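Local coordinates for protein UTP--glucose-1-phosphate uridylyltransferase (Acinetobacter baumannii, PDB 6IKX) that catalyses the transfer of a uridylyl group from UTP to alpha-D-glucose 1-phosphate, yielding UDP-alpha-D-glucose and diphosphate, at residues M1-V9 against V119-P130; D165-V176 against K194-S205. The protein carries 1 engineered substitution. All coordinates share one frame; numbering follows the deposited sequence.

Contact 1: residues M1-V9 against V119-P130; sequences MIKKAVLPV and VVGEDDFAVLLP
Two adjacent parallel strands of the large mixed sheet, 4-8 and 125-128, pair here inside the nucleotidyl-transferase domain, with Ala5 opposite Ala126 and Val6 opposite Val127. Their axes approach to 4.4 Å at an angle of 26°. Three backbone bonds join them: Ala126 N to Lys4 O (2.9 Å), Val6 N to Ala126 O, and Leu128 N to Val6 O. Pro8 has no N-H to continue the pattern, and its CD lies 3.0 Å from Leu128 O instead.

On the face carrying Ala5 and Ala126, the side chains of Leu7 and Leu128 run alongside each other, pointing the same way, and Leu7 CD2 touches Leu128 CB at 3.5 Å. On the other face, Val6 CG2 meets both Val120 CG2 and Phe125 CD2. With CG between the backbone N and the carbonyl carbon (chi1 63°), the Phe125 ring lies where Val120 CG2 covers one face, displaced toward the rim.

The strand pair belongs to the GT-A fold of this family, in which strand 50-55 flanks 4-8 on its second edge and 209-212 flanks 125-128. Lys4 reaches the C-terminal end of helix 117-120: extended beyond CG, its chain crosses Asp123 at about a right angle and delivers NZ to Val119 O at 2.8 Å, in the carbonyl plane. NZ lies by the carbonyls of Val119 and Val120, whose partial negative charge probably stabilises the ammonium group; Asp123 OD2, 4.2 Å from Lys4 NZ, is too far for a salt bridge but may add to the effect.

At the carboxyl ends of the strands Pro8, which contacts UTP in another structure of this protein, rests its CG against Val127 CG1 and Leu129 CD2, while Val9 CG1 presses tightly on Pro130 CG (3.5 Å).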
loop_
_atom_site.group_PDB
_atom_site.type_symbol
_atom_site.label_atom_id
_atom_site.label_comp_id
_atom_site.label_asym_id
_atom_site.label_seq_id
_atom_site.Cartn_x
_atom_site.Cartn_y
_atom_site.Cartn_z
ATOM N N MET A 1 7.251 -23.677 -26.789
ATOM C CA MET A 1 8.740 -23.645 -26.747
ATOM C C MET A 1 9.202 -22.553 -25.762
ATOM O O MET A 1 9.586 -22.919 -24.657
ATOM C CB MET A 1 9.310 -23.394 -28.145
ATOM C CG MET A 1 9.452 -24.641 -28.988
ATOM S SD MET A 1 10.957 -25.582 -28.582
ATOM C CE MET A 1 11.612 -25.912 -30.224
ATOM N N ILE A 2 9.147 -21.261 -26.118
ATOM C CA ILE A 2 9.400 -20.132 -25.154
ATOM C C ILE A 2 8.068 -19.697 -24.530
ATOM O O ILE A 2 7.269 -19.044 -25.243
ATOM C CB ILE A 2 10.121 -18.933 -25.811
ATOM C CG1 ILE A 2 11.433 -19.328 -26.504
ATOM C CG2 ILE A 2 10.325 -17.807 -24.799
ATOM C CD1 ILE A 2 12.484 -19.995 -25.632
ATOM N N LYS A 3 7.860 -20.021 -23.249
ATOM C CA LYS A 3 6.596 -19.776 -22.501
ATOM C C LYS A 3 6.777 -18.747 -21.363
ATOM O O LYS A 3 5.741 -18.287 -20.828
ATOM C CB LYS A 3 6.064 -21.097 -21.933
ATOM C CG LYS A 3 5.781 -22.207 -22.941
ATOM C CD LYS A 3 4.597 -21.954 -23.879
ATOM C CE LYS A 3 4.992 -21.404 -25.241
ATOM N NZ LYS A 3 4.183 -21.970 -26.353
ATOM N N LYS A 4 8.014 -18.453 -20.951
ATOM C CA LYS A 4 8.355 -17.521 -19.843
ATOM C C LYS A 4 8.999 -16.206 -20.331
ATOM O O LYS A 4 9.772 -16.216 -21.282
ATOM C CB LYS A 4 9.316 -18.213 -18.889
ATOM C CG LYS A 4 8.816 -19.540 -18.414
ATOM C CD LYS A 4 9.678 -20.129 -17.364
ATOM C CE LYS A 4 9.020 -21.362 -16.794
ATOM N NZ LYS A 4 9.616 -21.662 -15.485
ATOM N N ALA A 5 8.681 -15.102 -19.670
ATOM C CA ALA A 5 9.268 -13.769 -19.914
ATOM C C ALA A 5 9.506 -13.101 -18.565
ATOM O O ALA A 5 8.585 -13.085 -17.754
ATOM C CB ALA A 5 8.386 -12.933 -20.809
ATOM N N VAL A 6 10.697 -12.547 -18.386
ATOM C CA VAL A 6 11.089 -11.727 -17.209
ATOM C C VAL A 6 10.883 -10.248 -17.559
ATOM O O VAL A 6 11.427 -9.838 -18.591
ATOM C CB VAL A 6 12.535 -12.054 -16.816
ATOM C CG1 VAL A 6 13.051 -11.082 -15.753
ATOM C CG2 VAL A 6 12.622 -13.507 -16.355
ATOM N N LEU A 7 9.992 -9.541 -16.848
ATOM C CA LEU A 7 9.822 -8.070 -17.036
ATOM C C LEU A 7 10.479 -7.418 -15.842
ATOM O O LEU A 7 9.966 -7.535 -14.732
ATOM C CB LEU A 7 8.368 -7.618 -17.083
ATOM C CG LEU A 7 7.415 -8.288 -18.055
ATOM C CD1 LEU A 7 6.453 -7.272 -18.654
ATOM C CD2 LEU A 7 8.139 -9.098 -19.121
ATOM N N PRO A 8 11.672 -6.826 -15.978
ATOM C CA PRO A 8 12.380 -6.281 -14.819
ATOM C C PRO A 8 11.792 -4.890 -14.567
ATOM O O PRO A 8 12.015 -4.081 -15.393
ATOM C CB PRO A 8 13.855 -6.228 -15.256
ATOM C CG PRO A 8 13.865 -6.922 -16.597
ATOM C CD PRO A 8 12.480 -6.691 -17.187
ATOM N N VAL A 9 11.007 -4.713 -13.502
ATOM C CA VAL A 9 10.181 -3.484 -13.244
ATOM C C VAL A 9 10.459 -2.947 -11.819
ATOM O O VAL A 9 9.554 -2.372 -11.220
ATOM C CB VAL A 9 8.679 -3.805 -13.451
ATOM C CG1 VAL A 9 8.358 -4.222 -14.879
ATOM C CG2 VAL A 9 8.203 -4.871 -12.489
ATOM N N VAL A 119 12.406 -19.068 -10.561
ATOM C CA VAL A 119 11.163 -19.118 -11.363
ATOM C C VAL A 119 11.532 -19.540 -12.775
ATOM O O VAL A 119 10.745 -20.266 -13.366
ATOM C CB VAL A 119 10.404 -17.782 -11.292
ATOM C CG1 VAL A 119 9.088 -17.803 -12.037
ATOM C CG2 VAL A 119 10.162 -17.412 -9.847
ATOM N N VAL A 120 12.673 -19.131 -13.332
ATOM C CA VAL A 120 13.012 -19.540 -14.741
ATOM C C VAL A 120 13.420 -21.039 -14.806
ATOM O O VAL A 120 13.138 -21.714 -15.861
ATOM C CB VAL A 120 14.110 -18.650 -15.345
ATOM C CG1 VAL A 120 14.755 -19.304 -16.575
ATOM C CG2 VAL A 120 13.563 -17.270 -15.677
ATOM N N GLY A 121 14.063 -21.558 -13.744
ATOM C CA GLY A 121 14.576 -22.941 -13.690
ATOM C C GLY A 121 15.399 -23.283 -14.924
ATOM O O GLY A 121 16.228 -22.468 -15.309
ATOM N N GLU A 122 15.153 -24.431 -15.558
ATOM C CA GLU A 122 15.958 -24.927 -16.710
ATOM C C GLU A 122 15.339 -24.407 -18.028
ATOM O O GLU A 122 15.897 -24.728 -19.062
ATOM C CB GLU A 122 16.094 -26.460 -16.665
ATOM C CG GLU A 122 16.978 -27.019 -15.543
ATOM C CD GLU A 122 16.767 -28.498 -15.228
ATOM N N ASP A 123 14.274 -23.592 -18.008
ATOM C CA ASP A 123 13.619 -23.075 -19.250
ATOM C C ASP A 123 14.440 -21.964 -19.930
ATOM O O ASP A 123 15.202 -21.261 -19.266
ATOM C CB ASP A 123 12.223 -22.504 -19.000
ATOM C CG ASP A 123 11.137 -23.557 -18.892
ATOM O OD1 ASP A 123 11.439 -24.629 -18.354
ATOM O OD2 ASP A 123 9.998 -23.298 -19.372
ATOM N N ASP A 124 14.269 -21.839 -21.239
ATOM C CA ASP A 124 14.786 -20.737 -22.084
ATOM C C ASP A 124 13.720 -19.640 -21.996
ATOM O O ASP A 124 12.589 -19.976 -21.688
ATOM C CB ASP A 124 15.116 -21.274 -23.484
ATOM C CG ASP A 124 16.490 -21.945 -23.586
ATOM O OD1 ASP A 124 17.052 -22.333 -22.514
ATOM O OD2 ASP A 124 17.030 -22.033 -24.732
ATOM N N PHE A 125 14.055 -18.357 -22.093
ATOM C CA PHE A 125 13.084 -17.320 -21.639
ATOM C C PHE A 125 13.317 -15.981 -22.318
ATOM O O PHE A 125 14.380 -15.731 -22.859
ATOM C CB PHE A 125 13.119 -17.176 -20.128
ATOM C CG PHE A 125 14.435 -16.695 -19.592
ATOM C CD1 PHE A 125 15.515 -17.546 -19.491
ATOM C CD2 PHE A 125 14.592 -15.382 -19.209
ATOM C CE1 PHE A 125 16.728 -17.094 -18.987
ATOM C CE2 PHE A 125 15.797 -14.933 -18.690
ATOM C CZ PHE A 125 16.870 -15.784 -18.584
ATOM N N ALA A 126 12.289 -15.158 -22.352
ATOM C CA ALA A 126 12.409 -13.822 -22.958
ATOM C C ALA A 126 12.628 -12.796 -21.826
ATOM O O ALA A 126 12.286 -13.107 -20.684
ATOM C CB ALA A 126 11.200 -13.574 -23.828
ATOM N N VAL A 127 13.246 -11.648 -22.129
ATOM C CA VAL A 127 13.328 -10.458 -21.230
ATOM C C VAL A 127 12.697 -9.290 -21.979
ATOM O O VAL A 127 13.035 -9.102 -23.160
ATOM C CB VAL A 127 14.773 -10.132 -20.819
ATOM C CG1 VAL A 127 14.844 -8.856 -20.001
ATOM C CG2 VAL A 127 15.449 -11.295 -20.091
ATOM N N LEU A 128 11.701 -8.656 -21.372
ATOM C CA LEU A 128 11.026 -7.438 -21.912
ATOM C C LEU A 128 11.392 -6.311 -20.948
ATOM O O LEU A 128 11.020 -6.439 -19.759
ATOM C CB LEU A 128 9.489 -7.555 -21.959
ATOM C CG LEU A 128 8.796 -8.634 -22.810
ATOM C CD1 LEU A 128 8.201 -8.046 -24.095
ATOM C CD2 LEU A 128 9.679 -9.831 -23.103
ATOM N N LEU A 129 12.141 -5.315 -21.398
ATOM C CA LEU A 129 12.300 -4.044 -20.640
ATOM C C LEU A 129 11.045 -3.215 -20.921
ATOM O O LEU A 129 10.804 -2.772 -22.034
ATOM C CB LEU A 129 13.566 -3.299 -21.061
ATOM C CG LEU A 129 14.912 -3.986 -20.810
ATOM C CD1 LEU A 129 15.977 -2.945 -20.516
ATOM C CD2 LEU A 129 14.875 -4.991 -19.677
ATOM N N PRO A 130 10.213 -2.981 -19.898
ATOM C CA PRO A 130 8.904 -2.349 -20.078
ATOM C C PRO A 130 8.864 -0.815 -20.231
ATOM O O PRO A 130 7.839 -0.297 -20.535
ATOM C CB PRO A 130 8.225 -2.722 -18.764
ATOM C CG PRO A 130 9.378 -2.621 -17.776
ATOM C CD PRO A 130 10.531 -3.284 -18.499
#

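Contact 2: residues D165-V176 against K194-S205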
loop_
_atom_site.group_PDB
_atom_site.type_symbol
_atom_site.label_atom_id
_atom_site.label_comp_id
_atom_site.label_asym_id
_atom_site.label_seq_id
_atom_site.Cartn_x
_atom_site.Cartn_y
_atom_site.Cartn_z
ATOM N N ASP A 165 22.883 7.784 -38.049
ATOM C CA ASP A 165 24.366 7.710 -37.873
ATOM C C ASP A 165 24.852 8.704 -36.808
ATOM O O ASP A 165 25.710 8.345 -35.961
ATOM C CB ASP A 165 25.088 8.026 -39.182
ATOM C CG ASP A 165 25.004 6.908 -40.208
ATOM O OD1 ASP A 165 25.324 5.747 -39.866
ATOM O OD2 ASP A 165 24.617 7.207 -41.337
ATOM N N HIS A 166 24.323 9.923 -36.864
ATOM C CA HIS A 166 24.757 11.076 -36.038
ATOM C C HIS A 166 24.162 11.027 -34.624
ATOM O O HIS A 166 24.405 12.010 -33.911
ATOM C CB HIS A 166 24.361 12.379 -36.741
ATOM C CG HIS A 166 22.890 12.618 -36.768
ATOM N ND1 HIS A 166 22.175 12.947 -35.622
ATOM C CD2 HIS A 166 22.002 12.559 -37.784
ATOM C CE1 HIS A 166 20.906 13.094 -35.939
ATOM N NE2 HIS A 166 20.776 12.861 -37.261
ATOM N N LEU A 167 23.414 9.966 -34.258
ATOM C CA LEU A 167 22.749 9.755 -32.931
ATOM C C LEU A 167 23.138 8.393 -32.322
ATOM O O LEU A 167 22.403 7.922 -31.449
ATOM C CB LEU A 167 21.222 9.836 -33.103
ATOM N N VAL A 168 24.243 7.772 -32.741
ATOM C CA VAL A 168 24.615 6.391 -32.306
ATOM C C VAL A 168 25.263 6.432 -30.923
ATOM O O VAL A 168 25.388 5.352 -30.307
ATOM C CB VAL A 168 25.534 5.660 -33.308
ATOM C CG1 VAL A 168 24.893 5.544 -34.681
ATOM C CG2 VAL A 168 26.901 6.297 -33.398
ATOM N N ASP A 169 25.658 7.614 -30.445
ATOM C CA ASP A 169 26.362 7.769 -29.142
ATOM C C ASP A 169 25.320 7.848 -28.017
ATOM O O ASP A 169 25.725 8.063 -26.864
ATOM C CB ASP A 169 27.331 8.958 -29.164
ATOM C CG ASP A 169 26.700 10.306 -29.480
ATOM O OD1 ASP A 169 26.003 10.423 -30.532
ATOM O OD2 ASP A 169 26.920 11.235 -28.686
ATOM N N GLN A 170 24.038 7.631 -28.337
ATOM C CA GLN A 170 22.917 7.573 -27.360
ATOM C C GLN A 170 22.581 6.132 -26.979
ATOM O O GLN A 170 21.689 5.946 -26.155
ATOM C CB GLN A 170 21.622 8.132 -27.951
ATOM C CG GLN A 170 21.819 9.363 -28.815
ATOM C CD GLN A 170 21.972 10.577 -27.949
ATOM O OE1 GLN A 170 21.369 11.608 -28.215
ATOM N NE2 GLN A 170 22.745 10.438 -26.883
ATOM N N TYR A 171 23.203 5.136 -27.600
ATOM C CA TYR A 171 22.681 3.752 -27.556
ATOM C C TYR A 171 23.795 2.781 -27.187
ATOM O O TYR A 171 24.969 3.112 -27.404
ATOM C CB TYR A 171 22.029 3.408 -28.897
ATOM C CG TYR A 171 20.875 4.298 -29.285
ATOM C CD1 TYR A 171 19.616 4.127 -28.740
ATOM C CD2 TYR A 171 21.049 5.318 -30.201
ATOM C CE1 TYR A 171 18.552 4.941 -29.101
ATOM C CE2 TYR A 171 20.007 6.157 -30.557
ATOM C CZ TYR A 171 18.751 5.963 -30.010
ATOM O OH TYR A 171 17.731 6.794 -30.380
ATOM N N GLY A 172 23.427 1.649 -26.579
ATOM C CA GLY A 172 24.168 0.385 -26.749
ATOM C C GLY A 172 24.078 -0.014 -28.211
ATOM O O GLY A 172 22.948 0.047 -28.736
ATOM N N ILE A 173 25.209 -0.302 -28.868
ATOM C CA ILE A 173 25.287 -0.605 -30.333
ATOM C C ILE A 173 25.941 -1.979 -30.530
ATOM O O ILE A 173 27.002 -2.210 -29.928
ATOM C CB ILE A 173 26.076 0.492 -31.069
ATOM C CG1 ILE A 173 25.324 1.823 -31.073
ATOM C CG2 ILE A 173 26.434 0.039 -32.482
ATOM C CD1 ILE A 173 24.465 2.087 -32.314
ATOM N N VAL A 174 25.385 -2.835 -31.390
ATOM C CA VAL A 174 25.943 -4.208 -31.581
ATOM C C VAL A 174 27.062 -4.173 -32.628
ATOM O O VAL A 174 27.001 -3.407 -33.596
ATOM C CB VAL A 174 24.871 -5.250 -31.935
ATOM C CG1 VAL A 174 23.964 -5.495 -30.747
ATOM C CG2 VAL A 174 24.068 -4.891 -33.178
ATOM N N ASP A 175 28.055 -5.008 -32.380
ATOM C CA ASP A 175 29.117 -5.454 -33.313
ATOM C C ASP A 175 28.564 -6.555 -34.235
ATOM O O ASP A 175 28.445 -7.703 -33.798
ATOM C CB ASP A 175 30.289 -5.947 -32.457
ATOM C CG ASP A 175 31.592 -6.113 -33.201
ATOM O OD1 ASP A 175 31.735 -5.428 -34.204
ATOM O OD2 ASP A 175 32.446 -6.928 -32.746
ATOM N N VAL A 176 28.259 -6.242 -35.486
ATOM C CA VAL A 176 27.966 -7.266 -36.525
ATOM C C VAL A 176 28.839 -7.001 -37.761
ATOM O O VAL A 176 29.321 -5.898 -37.887
ATOM C CB VAL A 176 26.459 -7.283 -36.830
ATOM C CG1 VAL A 176 25.708 -7.832 -35.629
ATOM C CG2 VAL A 176 25.918 -5.925 -37.226
ATOM N N LYS A 194 27.245 3.422 -26.081
ATOM C CA LYS A 194 27.342 4.848 -26.508
ATOM C C LYS A 194 28.676 5.058 -27.211
ATOM O O LYS A 194 29.554 5.753 -26.721
ATOM C CB LYS A 194 27.196 5.772 -25.294
ATOM C CG LYS A 194 26.813 5.067 -23.999
ATOM C CD LYS A 194 26.050 5.945 -23.052
ATOM C CE LYS A 194 24.639 6.198 -23.530
ATOM N NZ LYS A 194 23.988 7.188 -22.649
ATOM N N PRO A 195 28.896 4.436 -28.382
ATOM C CA PRO A 195 30.152 4.627 -29.092
ATOM C C PRO A 195 30.136 6.043 -29.671
ATOM O O PRO A 195 29.063 6.571 -29.984
ATOM C CB PRO A 195 30.118 3.510 -30.150
ATOM C CG PRO A 195 28.641 3.353 -30.455
ATOM C CD PRO A 195 27.942 3.606 -29.131
ATOM N N PRO A 196 31.311 6.708 -29.800
ATOM C CA PRO A 196 31.401 8.011 -30.470
ATOM C C PRO A 196 30.920 8.023 -31.929
ATOM O O PRO A 196 31.236 7.112 -32.662
ATOM C CB PRO A 196 32.902 8.343 -30.428
ATOM C CG PRO A 196 33.588 7.017 -30.129
ATOM C CD PRO A 196 32.610 6.260 -29.261
ATOM N N VAL A 197 30.228 9.096 -32.324
ATOM C CA VAL A 197 29.552 9.243 -33.652
ATOM C C VAL A 197 30.539 8.894 -34.769
ATOM O O VAL A 197 30.104 8.333 -35.769
ATOM C CB VAL A 197 28.943 10.646 -33.832
ATOM C CG1 VAL A 197 28.599 10.930 -35.291
ATOM C CG2 VAL A 197 27.725 10.841 -32.933
ATOM N N GLY A 198 31.826 9.170 -34.590
ATOM C CA GLY A 198 32.848 8.655 -35.517
ATOM C C GLY A 198 32.884 7.122 -35.593
ATOM O O GLY A 198 33.016 6.612 -36.716
ATOM N N ALA A 199 32.814 6.401 -34.460
ATOM C CA ALA A 199 33.472 5.078 -34.276
ATOM C C ALA A 199 32.499 4.000 -33.767
ATOM O O ALA A 199 32.884 3.234 -32.854
ATOM C CB ALA A 199 34.658 5.244 -33.347
ATOM N N ALA A 200 31.316 3.886 -34.381
ATOM C CA ALA A 200 30.274 2.883 -34.035
ATOM C C ALA A 200 30.434 1.640 -34.911
ATOM O O ALA A 200 30.562 1.749 -36.130
ATOM C CB ALA A 200 28.883 3.464 -34.176
ATOM N N PRO A 201 30.441 0.427 -34.310
ATOM C CA PRO A 201 30.568 -0.818 -35.070
ATOM C C PRO A 201 29.446 -1.067 -36.079
ATOM O O PRO A 201 29.676 -1.856 -36.950
ATOM C CB PRO A 201 30.504 -1.958 -34.051
ATOM C CG PRO A 201 30.363 -1.299 -32.684
ATOM C CD PRO A 201 30.435 0.204 -32.860
ATOM N N SER A 202 28.290 -0.424 -35.886
ATOM C CA SER A 202 27.093 -0.454 -36.765
ATOM C C SER A 202 26.167 0.714 -36.393
ATOM O O SER A 202 26.527 1.494 -35.488
ATOM C CB SER A 202 26.376 -1.771 -36.645
ATOM O OG SER A 202 25.588 -1.824 -35.466
ATOM N N ASN A 203 24.995 0.810 -37.029
ATOM C CA ASN A 203 23.931 1.767 -36.623
ATOM C C ASN A 203 22.776 1.009 -35.944
ATOM O O ASN A 203 21.640 1.550 -35.911
ATOM C CB ASN A 203 23.439 2.574 -37.823
ATOM C CG ASN A 203 22.660 1.709 -38.782
ATOM O OD1 ASN A 203 22.782 0.487 -38.753
ATOM N ND2 ASN A 203 21.848 2.331 -39.612
ATOM N N LEU A 204 23.056 -0.185 -35.406
ATOM C CA LEU A 204 22.050 -1.135 -34.849
ATOM C C LEU A 204 22.034 -1.033 -33.309
ATOM O O LEU A 204 23.016 -1.497 -32.659
ATOM C CB LEU A 204 22.351 -2.565 -35.338
ATOM C CG LEU A 204 22.194 -2.835 -36.849
ATOM C CD1 LEU A 204 22.241 -4.326 -37.150
ATOM C CD2 LEU A 204 20.906 -2.253 -37.431
ATOM N N SER A 205 20.945 -0.473 -32.743
ATOM C CA SER A 205 20.803 -0.161 -31.291
ATOM C C SER A 205 20.088 -1.305 -30.564
ATOM O O SER A 205 19.152 -1.843 -31.128
ATOM C CB SER A 205 20.092 1.147 -31.074
ATOM O OG SER A 205 18.680 1.002 -31.172
#
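Ser202 OG is held from two directions: it donates to Val174 O at 2.8 Å, lying in the plane of that carbonyl, and accepts from Leu204 N at 3.0 Å, closing an ST turn. With chi1 at 79°, the hydroxyl stands between the backbone N and the carbonyl carbon of its own residue, where it can serve both partners. Two residues further on, Leu204 O receives Val174 N in a nearly linear approach to the carbonyl (C=O...N angle 173°), so Val174 is gripped at both its N and its O. Val174 CG2 leans on Leu204 CB, and the side chains of Val176 and Leu204 cross at about a right angle, Val176 CG2 against Leu204 CD1.

Ile173 fills the middle. Its CG2 lies 3.3 Å from Ser202 O and also approaches Pro201 CD, whereas the Ile173 side chain crosses that of Pro195 at about a right angle, with Ile173 CG1 3.7 Å from Pro195 CG.

Strand 172-175 forms a two-stranded antiparallel sheet with 190-193, and its bridge from Ile173 to Ser205 attaches that small sheet to the main one through 204-207. Gly172, together with nearby Glu193 and Val206, contacts UDP-glucose in another structure of this protein.

Where the chain leaves strand 190-193, Lys194 N donates to Tyr171 O at 2.7 Å; this bond is bent (138° at the hydrogen), its donor tilted well from the carbonyl plane. Tyr171 points away overall, but its CB and CG still touch Ser205 CB; Ser205 OG is hydrogen-bonded to Glu161 O. Farther out, Val168 CG2 abuts Ala200 CB at 3.5 Å.

In the fold
Contact 1 comes first along the chain and is complete before contact 2 opens; both lie in the nucleotidyl-transferase domain. Their centres are about 27 Å apart and their nearest atoms about 11 Å, so they do not touch. The large mixed sheet connects them: strand 125-128 of contact 1 pairs with 209-212, which pairs with 156-162, the neighbour of strand 204-207 in contact 2. Contact 1 sits deep in the chain, and contact 2 farther out, where the small sheet of 172-175 and 190-193 is attached. Each holds a residue seen to bind a ligand in another structure of this protein, Pro8 with UTP and Gly172 with UDP-glucose.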